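Local coordinates for protein Mn transporter subunit (Synechocystis sp. PCC 6803, PDB 3UJP) that binds manganese and probably serves as the periplasmic solute-binding subunit that delivers the metal to a membrane transporter, at residues 138-143 with 171-176; 42-47 with 282-287; 268-273 with 288-293; 108-113 with 144-149. All coordinates share one frame; numbering follows the deposited sequence.

Interaction 1 of 4, residues 138-143 with 171-176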
loop_
_atom_site.group_PDB
_atom_site.type_symbol
_atom_site.label_atom_id
_atom_site.label_comp_id
_atom_site.label_asym_id
_atom_site.label_seq_id
_atom_site.Cartn_x
_atom_site.Cartn_y
_atom_site.Cartn_z
ATOM N N ASN A 138 -20.882 -20.313 -2.929
ATOM C CA ASN A 138 -20.159 -20.311 -1.651
ATOM C C ASN A 138 -19.284 -19.082 -1.455
ATOM O O ASN A 138 -19.107 -18.590 -0.328
ATOM C CB ASN A 138 -19.234 -21.523 -1.561
ATOM C CG ASN A 138 -19.969 -22.799 -1.289
ATOM O OD1 ASN A 138 -19.477 -23.877 -1.606
ATOM N ND2 ASN A 138 -21.152 -22.695 -0.700
ATOM N N ALA A 139 -18.682 -18.621 -2.542
ATOM C CA ALA A 139 -17.847 -17.443 -2.451
ATOM C C ALA A 139 -18.670 -16.310 -1.839
ATOM O O ALA A 139 -18.126 -15.401 -1.222
ATOM C CB ALA A 139 -17.318 -17.056 -3.819
ATOM N N LEU A 140 -19.991 -16.365 -1.987
ATOM C CA LEU A 140 -20.790 -15.239 -1.548
ATOM C C LEU A 140 -20.855 -15.188 -0.029
ATOM O O LEU A 140 -20.880 -14.109 0.581
ATOM C CB LEU A 140 -22.169 -15.231 -2.204
ATOM C CG LEU A 140 -22.252 -15.022 -3.733
ATOM C CD1 LEU A 140 -23.707 -14.937 -4.182
ATOM C CD2 LEU A 140 -21.515 -13.801 -4.216
ATOM N N VAL A 141 -20.829 -16.357 0.592
ATOM C CA VAL A 141 -20.803 -16.395 2.039
ATOM C C VAL A 141 -19.394 -16.062 2.575
ATOM O O VAL A 141 -19.232 -15.498 3.664
ATOM C CB VAL A 141 -21.310 -17.730 2.547
ATOM C CG1 VAL A 141 -22.669 -18.006 1.968
ATOM C CG2 VAL A 141 -20.394 -18.799 2.122
ATOM N N TYR A 142 -18.369 -16.400 1.808
ATOM C CA TYR A 142 -17.021 -15.976 2.157
ATOM C C TYR A 142 -17.017 -14.465 2.286
ATOM O O TYR A 142 -16.632 -13.919 3.316
ATOM C CB TYR A 142 -16.058 -16.383 1.055
ATOM C CG TYR A 142 -15.487 -17.767 1.207
ATOM C CD1 TYR A 142 -14.327 -17.972 1.939
ATOM C CD2 TYR A 142 -16.095 -18.869 0.619
ATOM C CE1 TYR A 142 -13.779 -19.229 2.087
ATOM C CE2 TYR A 142 -15.546 -20.151 0.762
ATOM C CZ TYR A 142 -14.382 -20.319 1.498
ATOM O OH TYR A 142 -13.806 -21.567 1.670
ATOM N N VAL A 143 -17.493 -13.795 1.236
ATOM C CA VAL A 143 -17.403 -12.336 1.122
ATOM C C VAL A 143 -18.268 -11.640 2.146
ATOM O O VAL A 143 -17.986 -10.525 2.551
ATOM C CB VAL A 143 -17.798 -11.808 -0.283
ATOM C CG1 VAL A 143 -17.102 -12.589 -1.383
ATOM C CG2 VAL A 143 -19.309 -11.864 -0.470
ATOM N N GLN A 171 -20.391 -9.042 -8.731
ATOM C CA GLN A 171 -19.514 -9.529 -9.796
ATOM C C GLN A 171 -19.270 -11.018 -9.649
ATOM O O GLN A 171 -18.879 -11.675 -10.604
ATOM C CB GLN A 171 -18.167 -8.815 -9.773
ATOM C CG GLN A 171 -18.238 -7.332 -9.993
ATOM C CD GLN A 171 -17.007 -6.652 -9.488
ATOM O OE1 GLN A 171 -16.116 -7.309 -8.973
ATOM N NE2 GLN A 171 -16.945 -5.324 -9.622
ATOM N N LEU A 172 -19.468 -11.526 -8.436
ATOM C CA LEU A 172 -19.479 -12.965 -8.177
ATOM C C LEU A 172 -20.673 -13.648 -8.862
ATOM O O LEU A 172 -20.514 -14.733 -9.445
ATOM C CB LEU A 172 -19.566 -13.236 -6.675
ATOM C CG LEU A 172 -18.400 -13.780 -5.855
ATOM C CD1 LEU A 172 -17.267 -14.309 -6.704
ATOM C CD2 LEU A 172 -17.915 -12.703 -4.933
ATOM N N LYS A 173 -21.860 -13.030 -8.767
ATOM C CA LYS A 173 -23.077 -13.577 -9.402
ATOM C C LYS A 173 -23.004 -13.590 -10.936
ATOM O O LYS A 173 -23.391 -14.569 -11.576
ATOM C CB LYS A 173 -24.339 -12.896 -8.873
ATOM C CG LYS A 173 -24.483 -13.022 -7.340
ATOM C CD LYS A 173 -24.976 -11.719 -6.693
ATOM C CE LYS A 173 -25.930 -11.991 -5.539
ATOM N NZ LYS A 173 -26.363 -10.736 -4.837
ATOM N N ALA A 174 -22.445 -12.534 -11.507
ATOM C CA ALA A 174 -22.179 -12.515 -12.936
ATOM C C ALA A 174 -21.399 -13.737 -13.397
ATOM O O ALA A 174 -21.873 -14.485 -14.239
ATOM C CB ALA A 174 -21.462 -11.240 -13.342
ATOM N N ILE A 175 -20.206 -13.949 -12.855
ATOM C CA ILE A 175 -19.369 -15.062 -13.316
ATOM C C ILE A 175 -19.931 -16.426 -12.935
ATOM O O ILE A 175 -19.590 -17.420 -13.555
ATOM C CB ILE A 175 -17.898 -14.979 -12.836
ATOM C CG1 ILE A 175 -17.798 -15.368 -11.384
ATOM C CG2 ILE A 175 -17.309 -13.602 -13.043
ATOM C CD1 ILE A 175 -17.601 -16.812 -11.213
ATOM N N ASP A 176 -20.765 -16.502 -11.907
ATOM C CA ASP A 176 -21.362 -17.789 -11.591
ATOM C C ASP A 176 -22.237 -18.167 -12.779
ATOM O O ASP A 176 -22.175 -19.280 -13.327
ATOM C CB ASP A 176 -22.211 -17.689 -10.324
ATOM C CG ASP A 176 -23.302 -18.743 -10.266
ATOM O OD1 ASP A 176 -22.988 -19.944 -10.089
ATOM O OD2 ASP A 176 -24.483 -18.362 -10.413
#

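Interaction 2 of 4, residues 42-47 with 282-287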
loop_
_atom_site.group_PDB
_atom_site.type_symbol
_atom_site.label_atom_id
_atom_site.label_comp_id
_atom_site.label_asym_id
_atom_site.label_seq_id
_atom_site.Cartn_x
_atom_site.Cartn_y
_atom_site.Cartn_z
ATOM N N ALA A 42 -6.477 -13.609 0.172
ATOM C CA ALA A 42 -5.945 -12.246 0.236
ATOM C C ALA A 42 -6.612 -11.313 -0.786
ATOM O O ALA A 42 -6.903 -10.158 -0.470
ATOM C CB ALA A 42 -4.410 -12.229 0.113
ATOM N N ASP A 43 -6.872 -11.832 -1.993
ATOM C CA ASP A 43 -7.514 -11.077 -3.073
ATOM C C ASP A 43 -9.001 -10.862 -2.833
ATOM O O ASP A 43 -9.519 -9.802 -3.130
ATOM C CB ASP A 43 -7.307 -11.776 -4.408
ATOM C CG ASP A 43 -8.023 -11.076 -5.547
ATOM O OD1 ASP A 43 -7.527 -10.023 -6.003
ATOM O OD2 ASP A 43 -9.084 -11.579 -5.992
ATOM N N MET A 44 -9.680 -11.875 -2.305
ATOM C CA MET A 44 -11.077 -11.750 -1.891
ATOM C C MET A 44 -11.292 -10.699 -0.805
ATOM O O MET A 44 -12.272 -9.958 -0.851
ATOM C CB MET A 44 -11.601 -13.060 -1.335
ATOM C CG MET A 44 -11.566 -14.196 -2.286
ATOM S SD MET A 44 -12.508 -15.592 -1.626
ATOM C CE MET A 44 -13.908 -14.764 -0.875
ATOM N N VAL A 45 -10.418 -10.640 0.201
ATOM C CA VAL A 45 -10.620 -9.635 1.238
ATOM C C VAL A 45 -10.158 -8.275 0.735
ATOM O O VAL A 45 -10.835 -7.268 0.950
ATOM C CB VAL A 45 -9.972 -9.984 2.604
ATOM C CG1 VAL A 45 -10.375 -11.372 3.054
ATOM C CG2 VAL A 45 -8.480 -9.866 2.546
ATOM N N GLN A 46 -9.023 -8.245 0.043
ATOM C CA GLN A 46 -8.554 -6.984 -0.510
ATOM C C GLN A 46 -9.673 -6.376 -1.355
ATOM O O GLN A 46 -9.729 -5.163 -1.560
ATOM C CB GLN A 46 -7.247 -7.148 -1.305
ATOM C CG GLN A 46 -6.949 -6.003 -2.296
ATOM C CD GLN A 46 -6.369 -4.713 -1.655
ATOM O OE1 GLN A 46 -6.861 -4.206 -0.634
ATOM N NE2 GLN A 46 -5.317 -4.172 -2.283
ATOM N N ASN A 47 -10.588 -7.224 -1.816
ATOM C CA ASN A 47 -11.679 -6.741 -2.631
ATOM C C ASN A 47 -12.854 -6.177 -1.860
ATOM O O ASN A 47 -13.618 -5.421 -2.426
ATOM C CB ASN A 47 -12.098 -7.758 -3.696
ATOM C CG ASN A 47 -11.513 -7.418 -5.063
ATOM O OD1 ASN A 47 -11.893 -6.408 -5.652
ATOM N ND2 ASN A 47 -10.573 -8.238 -5.556
ATOM N N PRO A 282 -4.311 -13.696 -11.815
ATOM C CA PRO A 282 -3.700 -12.844 -10.808
ATOM C C PRO A 282 -4.764 -12.402 -9.799
ATOM O O PRO A 282 -4.401 -11.740 -8.822
ATOM C CB PRO A 282 -3.225 -11.657 -11.627
ATOM C CG PRO A 282 -4.312 -11.514 -12.661
ATOM C CD PRO A 282 -4.748 -12.918 -12.989
ATOM N N THR A 283 -6.034 -12.757 -10.019
ATOM C CA THR A 283 -7.104 -12.430 -9.062
ATOM C C THR A 283 -8.153 -13.534 -8.843
ATOM O O THR A 283 -8.296 -14.417 -9.665
ATOM C CB THR A 283 -7.798 -11.087 -9.420
ATOM O OG1 THR A 283 -8.896 -11.290 -10.339
ATOM C CG2 THR A 283 -6.760 -10.087 -9.965
ATOM N N PHE A 284 -8.883 -13.510 -7.728
ATOM C CA PHE A 284 -9.829 -14.598 -7.505
ATOM C C PHE A 284 -10.837 -14.756 -8.631
ATOM O O PHE A 284 -11.045 -15.860 -9.126
ATOM C CB PHE A 284 -10.587 -14.501 -6.192
ATOM C CG PHE A 284 -11.544 -15.656 -5.986
ATOM C CD1 PHE A 284 -11.148 -16.946 -6.280
ATOM C CD2 PHE A 284 -12.827 -15.460 -5.507
ATOM C CE1 PHE A 284 -11.995 -18.012 -6.102
ATOM C CE2 PHE A 284 -13.695 -16.542 -5.329
ATOM C CZ PHE A 284 -13.278 -17.809 -5.632
ATOM N N LEU A 285 -11.485 -13.656 -9.014
ATOM C CA LEU A 285 -12.386 -13.671 -10.161
ATOM C C LEU A 285 -11.690 -14.237 -11.414
ATOM O O LEU A 285 -12.170 -15.189 -11.991
ATOM C CB LEU A 285 -12.973 -12.281 -10.406
ATOM C CG LEU A 285 -14.312 -11.944 -9.743
ATOM C CD1 LEU A 285 -14.599 -12.877 -8.606
ATOM C CD2 LEU A 285 -14.368 -10.526 -9.266
ATOM N N ASP A 286 -10.547 -13.701 -11.824
ATOM C CA ASP A 286 -9.795 -14.354 -12.899
ATOM C C ASP A 286 -9.619 -15.858 -12.665
ATOM O O ASP A 286 -9.645 -16.616 -13.613
ATOM C CB ASP A 286 -8.414 -13.700 -13.144
ATOM C CG ASP A 286 -8.510 -12.241 -13.600
ATOM O OD1 ASP A 286 -7.766 -11.416 -13.024
ATOM O OD2 ASP A 286 -9.304 -11.915 -14.520
ATOM N N LEU A 287 -9.438 -16.289 -11.416
ATOM C CA LEU A 287 -9.233 -17.719 -11.127
ATOM C C LEU A 287 -10.412 -18.568 -11.542
ATOM O O LEU A 287 -10.238 -19.536 -12.258
ATOM C CB LEU A 287 -8.896 -18.004 -9.649
ATOM C CG LEU A 287 -8.732 -19.481 -9.199
ATOM C CD1 LEU A 287 -7.553 -19.649 -8.243
ATOM C CD2 LEU A 287 -10.002 -20.101 -8.583
#

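Interaction 3 of 4, residues 268-273 with 288-293. With MN (manganese (II) ion), chain D.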
loop_
_atom_site.group_PDB
_atom_site.type_symbol
_atom_site.label_atom_id
_atom_site.label_comp_id
_atom_site.label_asym_id
_atom_site.label_seq_id
_atom_site.Cartn_x
_atom_site.Cartn_y
_atom_site.Cartn_z
ATOM N N ASN A 268 -2.066 -26.508 -15.537
ATOM C CA ASN A 268 -2.438 -26.440 -14.144
ATOM C C ASN A 268 -3.730 -25.660 -13.988
ATOM O O ASN A 268 -3.931 -24.663 -14.672
ATOM C CB ASN A 268 -1.334 -25.750 -13.348
ATOM C CG ASN A 268 -0.193 -26.681 -12.989
ATOM O OD1 ASN A 268 -0.293 -27.902 -13.132
ATOM N ND2 ASN A 268 0.905 -26.101 -12.495
ATOM N N LEU A 269 -4.600 -26.134 -13.102
ATOM C CA LEU A 269 -5.762 -25.388 -12.668
ATOM C C LEU A 269 -5.280 -24.677 -11.432
ATOM O O LEU A 269 -4.236 -25.018 -10.921
ATOM C CB LEU A 269 -6.894 -26.341 -12.314
ATOM C CG LEU A 269 -7.319 -27.196 -13.506
ATOM C CD1 LEU A 269 -8.392 -28.228 -13.147
ATOM C CD2 LEU A 269 -7.808 -26.276 -14.604
ATOM N N TYR A 270 -6.017 -23.702 -10.932
ATOM C CA TYR A 270 -5.543 -22.958 -9.791
ATOM C C TYR A 270 -6.551 -23.002 -8.653
ATOM O O TYR A 270 -7.649 -22.523 -8.829
ATOM C CB TYR A 270 -5.274 -21.530 -10.220
ATOM C CG TYR A 270 -4.025 -21.373 -11.082
ATOM C CD1 TYR A 270 -4.021 -21.735 -12.431
ATOM C CD2 TYR A 270 -2.836 -20.864 -10.542
ATOM C CE1 TYR A 270 -2.874 -21.584 -13.216
ATOM C CE2 TYR A 270 -1.679 -20.714 -11.320
ATOM C CZ TYR A 270 -1.705 -21.073 -12.652
ATOM O OH TYR A 270 -0.558 -20.916 -13.419
ATOM N N VAL A 271 -6.204 -23.570 -7.491
ATOM C CA VAL A 271 -7.138 -23.585 -6.358
ATOM C C VAL A 271 -6.644 -22.935 -5.087
ATOM O O VAL A 271 -7.327 -22.096 -4.495
ATOM C CB VAL A 271 -7.553 -24.981 -5.916
ATOM C CG1 VAL A 271 -9.038 -25.105 -6.023
ATOM C CG2 VAL A 271 -6.823 -26.058 -6.689
ATOM N N ASP A 272 -5.476 -23.382 -4.643
ATOM C CA ASP A 272 -4.963 -23.016 -3.334
ATOM C C ASP A 272 -4.067 -21.792 -3.410
ATOM O O ASP A 272 -3.530 -21.353 -2.397
ATOM C CB ASP A 272 -4.231 -24.204 -2.715
ATOM C CG ASP A 272 -5.180 -25.374 -2.348
ATOM O OD1 ASP A 272 -6.397 -25.186 -2.291
ATOM O OD2 ASP A 272 -4.695 -26.485 -2.089
ATOM N N SER A 273 -3.912 -21.244 -4.610
ATOM C CA SER A 273 -3.077 -20.065 -4.811
ATOM C C SER A 273 -3.243 -19.506 -6.221
ATOM O O SER A 273 -3.474 -20.252 -7.174
ATOM C CB SER A 273 -1.607 -20.398 -4.547
ATOM O OG SER A 273 -0.753 -19.627 -5.373
ATOM N N LEU A 288 -11.613 -18.228 -11.089
ATOM C CA LEU A 288 -12.785 -18.959 -11.560
ATOM C C LEU A 288 -12.912 -18.889 -13.110
ATOM O O LEU A 288 -12.822 -19.918 -13.760
ATOM C CB LEU A 288 -14.036 -18.497 -10.835
ATOM C CG LEU A 288 -13.883 -18.558 -9.324
ATOM C CD1 LEU A 288 -14.898 -17.634 -8.634
ATOM C CD2 LEU A 288 -13.953 -20.014 -8.806
ATOM N N GLU A 289 -13.082 -17.704 -13.704
ATOM C CA GLU A 289 -13.017 -17.577 -15.168
ATOM C C GLU A 289 -11.981 -18.536 -15.816
ATOM O O GLU A 289 -12.338 -19.398 -16.607
ATOM C CB GLU A 289 -12.708 -16.132 -15.611
ATOM C CG GLU A 289 -13.852 -15.107 -15.605
ATOM C CD GLU A 289 -13.586 -13.928 -16.579
ATOM O OE1 GLU A 289 -12.601 -13.993 -17.357
ATOM O OE2 GLU A 289 -14.351 -12.934 -16.577
ATOM N N TYR A 290 -10.701 -18.370 -15.501
ATOM C CA TYR A 290 -9.653 -19.218 -16.073
ATOM C C TYR A 290 -9.966 -20.702 -15.911
ATOM O O TYR A 290 -10.007 -21.447 -16.883
ATOM C CB TYR A 290 -8.285 -18.930 -15.425
ATOM C CG TYR A 290 -7.113 -19.653 -16.080
ATOM C CD1 TYR A 290 -6.594 -19.215 -17.296
ATOM C CD2 TYR A 290 -6.526 -20.759 -15.487
ATOM C CE1 TYR A 290 -5.530 -19.855 -17.902
ATOM C CE2 TYR A 290 -5.451 -21.402 -16.085
ATOM C CZ TYR A 290 -4.963 -20.951 -17.299
ATOM O OH TYR A 290 -3.901 -21.595 -17.900
ATOM N N ASP A 291 -10.173 -21.115 -14.665
ATOM C CA ASP A 291 -10.317 -22.521 -14.302
ATOM C C ASP A 291 -11.347 -23.255 -15.151
ATOM O O ASP A 291 -11.141 -24.409 -15.546
ATOM C CB ASP A 291 -10.735 -22.621 -12.842
ATOM C CG ASP A 291 -9.590 -22.979 -11.932
ATOM O OD1 ASP A 291 -9.880 -23.240 -10.752
ATOM O OD2 ASP A 291 -8.423 -23.005 -12.388
ATOM N N ALA A 292 -12.466 -22.591 -15.405
ATOM C CA ALA A 292 -13.560 -23.199 -16.135
ATOM C C ALA A 292 -13.287 -23.135 -17.632
ATOM O O ALA A 292 -13.502 -24.107 -18.356
ATOM C CB ALA A 292 -14.885 -22.506 -15.787
ATOM N N ARG A 293 -12.808 -21.997 -18.111
ATOM C CA ARG A 293 -12.482 -21.922 -19.519
ATOM C C ARG A 293 -11.555 -23.079 -19.907
ATOM O O ARG A 293 -11.907 -23.862 -20.769
ATOM C CB ARG A 293 -11.934 -20.549 -19.907
ATOM C CG ARG A 293 -12.971 -19.653 -20.611
ATOM C CD ARG A 293 -12.699 -18.156 -20.411
ATOM N NE ARG A 293 -11.274 -17.853 -20.495
ATOM C CZ ARG A 293 -10.651 -16.915 -19.785
ATOM N NH1 ARG A 293 -9.347 -16.735 -19.937
ATOM N NH2 ARG A 293 -11.322 -16.157 -18.921
HETATM MN MN MN D . -5.888 -27.907 -1.556
#

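Interaction 4 of 4, residues 108-113 with 144-149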
loop_
_atom_site.group_PDB
_atom_site.type_symbol
_atom_site.label_atom_id
_atom_site.label_comp_id
_atom_site.label_asym_id
_atom_site.label_seq_id
_atom_site.Cartn_x
_atom_site.Cartn_y
_atom_site.Cartn_z
ATOM N N VAL A 108 -11.411 -14.872 12.594
ATOM C CA VAL A 108 -12.710 -15.378 12.162
ATOM C C VAL A 108 -12.526 -16.311 10.980
ATOM O O VAL A 108 -11.534 -16.210 10.256
ATOM C CB VAL A 108 -13.695 -14.234 11.816
ATOM C CG1 VAL A 108 -13.537 -13.074 12.825
ATOM C CG2 VAL A 108 -13.486 -13.741 10.408
ATOM N N VAL A 109 -13.442 -17.260 10.821
ATOM C CA VAL A 109 -13.356 -18.181 9.695
ATOM C C VAL A 109 -14.356 -17.779 8.594
ATOM O O VAL A 109 -15.570 -17.811 8.782
ATOM C CB VAL A 109 -13.379 -19.732 10.116
ATOM C CG1 VAL A 109 -13.399 -19.909 11.614
ATOM C CG2 VAL A 109 -14.517 -20.518 9.456
ATOM N N LEU A 110 -13.820 -17.357 7.456
ATOM C CA LEU A 110 -14.622 -16.913 6.333
ATOM C C LEU A 110 -15.516 -18.032 5.833
ATOM O O LEU A 110 -16.321 -17.849 4.916
ATOM C CB LEU A 110 -13.717 -16.457 5.206
ATOM C CG LEU A 110 -12.605 -15.532 5.648
ATOM C CD1 LEU A 110 -11.766 -15.125 4.443
ATOM C CD2 LEU A 110 -13.210 -14.331 6.357
ATOM N N THR A 111 -15.399 -19.195 6.439
ATOM C CA THR A 111 -16.062 -20.346 5.878
ATOM C C THR A 111 -17.407 -20.640 6.551
ATOM O O THR A 111 -18.197 -21.431 6.042
ATOM C CB THR A 111 -15.105 -21.541 5.869
ATOM O OG1 THR A 111 -14.970 -22.013 4.524
ATOM C CG2 THR A 111 -15.568 -22.650 6.792
ATOM N N GLU A 112 -17.672 -19.960 7.666
ATOM C CA GLU A 112 -18.875 -20.174 8.485
ATOM C C GLU A 112 -20.234 -20.066 7.765
ATOM O O GLU A 112 -20.602 -19.005 7.255
ATOM C CB GLU A 112 -18.852 -19.224 9.685
ATOM C CG GLU A 112 -20.134 -19.210 10.465
ATOM C CD GLU A 112 -20.077 -18.242 11.633
ATOM O OE1 GLU A 112 -18.978 -17.686 11.881
ATOM O OE2 GLU A 112 -21.121 -18.044 12.304
ATOM N N GLY A 113 -20.985 -21.167 7.745
ATOM C CA GLY A 113 -22.349 -21.164 7.238
ATOM C C GLY A 113 -22.406 -21.963 5.969
ATOM O O GLY A 113 -23.485 -22.231 5.408
ATOM N N GLU A 144 -19.339 -12.286 2.565
ATOM C CA GLU A 144 -20.191 -11.626 3.518
ATOM C C GLU A 144 -19.520 -11.628 4.865
ATOM O O GLU A 144 -19.525 -10.611 5.562
ATOM C CB GLU A 144 -21.518 -12.329 3.639
ATOM C CG GLU A 144 -22.264 -11.891 4.875
ATOM C CD GLU A 144 -22.886 -10.530 4.710
ATOM O OE1 GLU A 144 -22.656 -9.903 3.647
ATOM O OE2 GLU A 144 -23.606 -10.093 5.634
ATOM N N ASN A 145 -18.942 -12.772 5.238
ATOM C CA ASN A 145 -18.288 -12.896 6.555
ATOM C C ASN A 145 -17.068 -12.000 6.694
ATOM O O ASN A 145 -16.708 -11.591 7.792
ATOM C CB ASN A 145 -17.911 -14.347 6.868
ATOM C CG ASN A 145 -19.119 -15.271 6.921
ATOM O OD1 ASN A 145 -20.204 -14.879 7.361
ATOM N ND2 ASN A 145 -18.935 -16.502 6.467
ATOM N N ILE A 146 -16.430 -11.723 5.562
ATOM C CA ILE A 146 -15.360 -10.745 5.485
ATOM C C ILE A 146 -15.932 -9.374 5.760
ATOM O O ILE A 146 -15.255 -8.510 6.328
ATOM C CB ILE A 146 -14.771 -10.692 4.086
ATOM C CG1 ILE A 146 -14.105 -12.026 3.720
ATOM C CG2 ILE A 146 -13.801 -9.564 4.003
ATOM C CD1 ILE A 146 -13.754 -12.172 2.245
ATOM N N ARG A 147 -17.184 -9.171 5.357
ATOM C CA ARG A 147 -17.805 -7.874 5.501
ATOM C C ARG A 147 -18.085 -7.632 6.970
ATOM O O ARG A 147 -17.635 -6.636 7.536
ATOM C CB ARG A 147 -19.089 -7.794 4.686
ATOM C CG ARG A 147 -19.449 -6.401 4.180
ATOM C CD ARG A 147 -20.954 -6.273 4.144
ATOM N NE ARG A 147 -21.503 -6.384 5.490
ATOM C CZ ARG A 147 -22.776 -6.644 5.771
ATOM N NH1 ARG A 147 -23.166 -6.723 7.032
ATOM N NH2 ARG A 147 -23.662 -6.826 4.797
ATOM N N GLN A 148 -18.801 -8.559 7.596
ATOM C CA GLN A 148 -19.123 -8.444 9.027
ATOM C C GLN A 148 -17.885 -8.287 9.903
ATOM O O GLN A 148 -17.916 -7.600 10.920
ATOM C CB GLN A 148 -19.915 -9.655 9.524
ATOM C CG GLN A 148 -21.286 -9.839 8.914
ATOM C CD GLN A 148 -21.877 -11.189 9.291
ATOM O OE1 GLN A 148 -21.375 -11.872 10.194
ATOM N NE2 GLN A 148 -22.943 -11.592 8.592
ATOM N N ALA A 149 -16.805 -8.947 9.508
ATOM C CA ALA A 149 -15.579 -8.951 10.293
ATOM C C ALA A 149 -14.956 -7.576 10.269
ATOM O O ALA A 149 -14.337 -7.159 11.249
ATOM C CB ALA A 149 -14.616 -9.972 9.749
#

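Interaction 1 of 4, residues 138-143 with 171-176
Leu-140 and Leu-172 lie side by side, their chains pointing in opposite senses, at the point where helix 136-153 packs against helix 158-183. The two short helical segments run antiparallel at 169°, their axes 10.2 Å apart, and this pair of leucines marks the nearest approach of their backbones. Leu-140 has CG beside its backbone N and opposite the carbonyl carbon (chi1 -65°), which aims the forked end across the gap: Leu-140 CD2 lies along Leu-172, 3.8 Å from Leu-172 CD2, while CD1 turns to the flank. There Lys-173 crosses it at about a right angle, its CG 3.8 Å from Leu-140 CD1 and its CE close by. The branches of Leu-172 divide their partners. Leu-172 CD1 comes to 4.0 Å from Ala-139 CB, and Leu-172 CD2 meets Val-143 CG1 tip to tip at 3.6 Å. Shortening Leu-172 to an alanine would probably open a gap facing Ala-139, Leu-140 and Val-143 together, since both branches are in use. Leu-285 of helix 284-296 also packs on Leu-172, drawing a third helix in. With carbon alone meeting carbon, and even the lysine offering its methylenes, the pairing depends on shape and burial of apolar surface, not on directed polar bonds.

Interaction 2 of 4, residues 42-47 with 282-287
A carboxylate on one helix grips the start of another: Asp-43 OD2 accepts the backbone N-H of Phe-284, with N and OD2 2.6 Å apart and the bond nearly straight at 164°. The N-H arrives from above the carboxylate plane, 61° out of it. Asp-43 reaches there because its CG lies opposite its own backbone N (chi1 177°), which extends the side chain across the gap, where OD1 rests near Thr-283 CB at 3.6 Å. Thr-283 is itself the N-cap, its OG1 accepting from Asp-286 N at 3.3 Å, so two side chains share the amides of this first turn, and the helix end would be expected to stabilise the negative charge of Asp-43. With an alanine here in place of Asp-43, the Phe-284 N-H is likely to lose this acceptor and the helix start its nearby charge. Beside the polar bond, Met-44 and Phe-284 form an oblique Met-aromatic contact, Met-44 SD lying 4.3 Å from the ring centroid, with Met-44 CG 3.7 Å from Phe-284 CD2. Helix 39-49 thus meets helix 284-296 next to two further helices: Met-44 also packs on Tyr-142 and Val-143 of helix 136-153, Phe-284 on Tyr-168 of helix 158-183, and Val-45 on Val-55 of strand 54-57.

Interaction 3 of 4, residues 268-273 with 288-293
Tyr-270 and Tyr-290 come together through different first torsions: Tyr-270 swings its ring beside its own backbone N (chi1 -73°), whereas Tyr-290 extends away from its N (chi1 -173°) toward the strand end. The setting is one lobe of a two-lobed metal-binding protein of the zinc-uptake component A family, where strand 264-269 runs out into a loop that carries a metal ligand and helix 284-296 packs beside it. The two rings meet obliquely, with planes 75° apart and centroids separated by 5.8 Å, and CE1 of Tyr-270 touches CE2 of Tyr-290. The Tyr-290 ring presents its edge, at CE2, to the carbonyl O of Asn-268, which lies near the ring plane. Next to the aromatic pair, Asp-291 supplies the polar link. Asp-291 OD2 accepts the backbone N-H of Tyr-270 on the syn lone pair, at 2.9 Å from that N and almost straight, and it also lies against Leu-269 CB at 3.7 Å. The other oxygen, OD1 of Asp-291, sits 3.0 Å from the carbonyl O of Tyr-270, and as both are acceptors this is no hydrogen bond. The helix thereby holds the backbone just ahead of Asp-272, which shares the manganese with His-66, His-131 and Glu-197. Asp-272 OD2 lies 1.9 Å from the manganese ion.

Interaction 4 of 4, residues 108-113 with 144-149
Asn-145 reaches from helix 136-153 into the type I beta turn that runs from Val-109 to Glu-112, just where strand 107-109 leaves the edge of a parallel sheet. Its CB leaves the helix toward the turn, and CG, set beside the helix backbone N (chi1 -61°), carries the amide between two carbonyls. Asn-145 CG is 4.0 Å from Glu-112 O, and OD1 stands a little farther from that same oxygen. ND2 at the tip does the binding. Asn-145 ND2 donates to Glu-112 O at 3.1 Å, in the carbonyl plane and on a lone pair, and makes a weak bond to Leu-110 O at 3.3 Å. One amide nitrogen thus joins two carbonyls of the turn, adding to the turn's own bond from Glu-112 N to Val-109 O. Next along the helix the contact becomes apolar. Leu-110 slants across Ile-146, both Leu-110 methyls near Ile-146 CG1, Leu-110 CD2 at 3.6 Å from it. Ile-146 in turn leans on Met-44, Val-45 and Val-48 of helix 39-49, while Leu-110 and Val-108 are hydrogen-bonded through their backbones to Tyr-86 of the adjacent strand 83-86. One helical turn beyond Asn-145 the helix reaches the strand itself: Ala-149 CB touches Val-108 CG2 at 4.0 Å.

From the N terminus, residues 42-47 open the widest loop, closed 235 residues later by 282-287 in interaction 2. Within it, 108-113 opens interaction 4 and 138-143 opens interaction 1; 144-149 then closes the former before 171-176 closes the latter, so these two cross, on one shared helix, while both lie enclosed by interaction 2. Residues 268-273 open interaction 3 before interaction 2 is complete, and 288-293 close it afterwards, a second crossing, this time on helix 284-296. Interactions 1 and 4 precede interaction 3 in series. Together they join edge strand 107-109, the end of strand 264-269 with the manganese-bearing loop, and four helices.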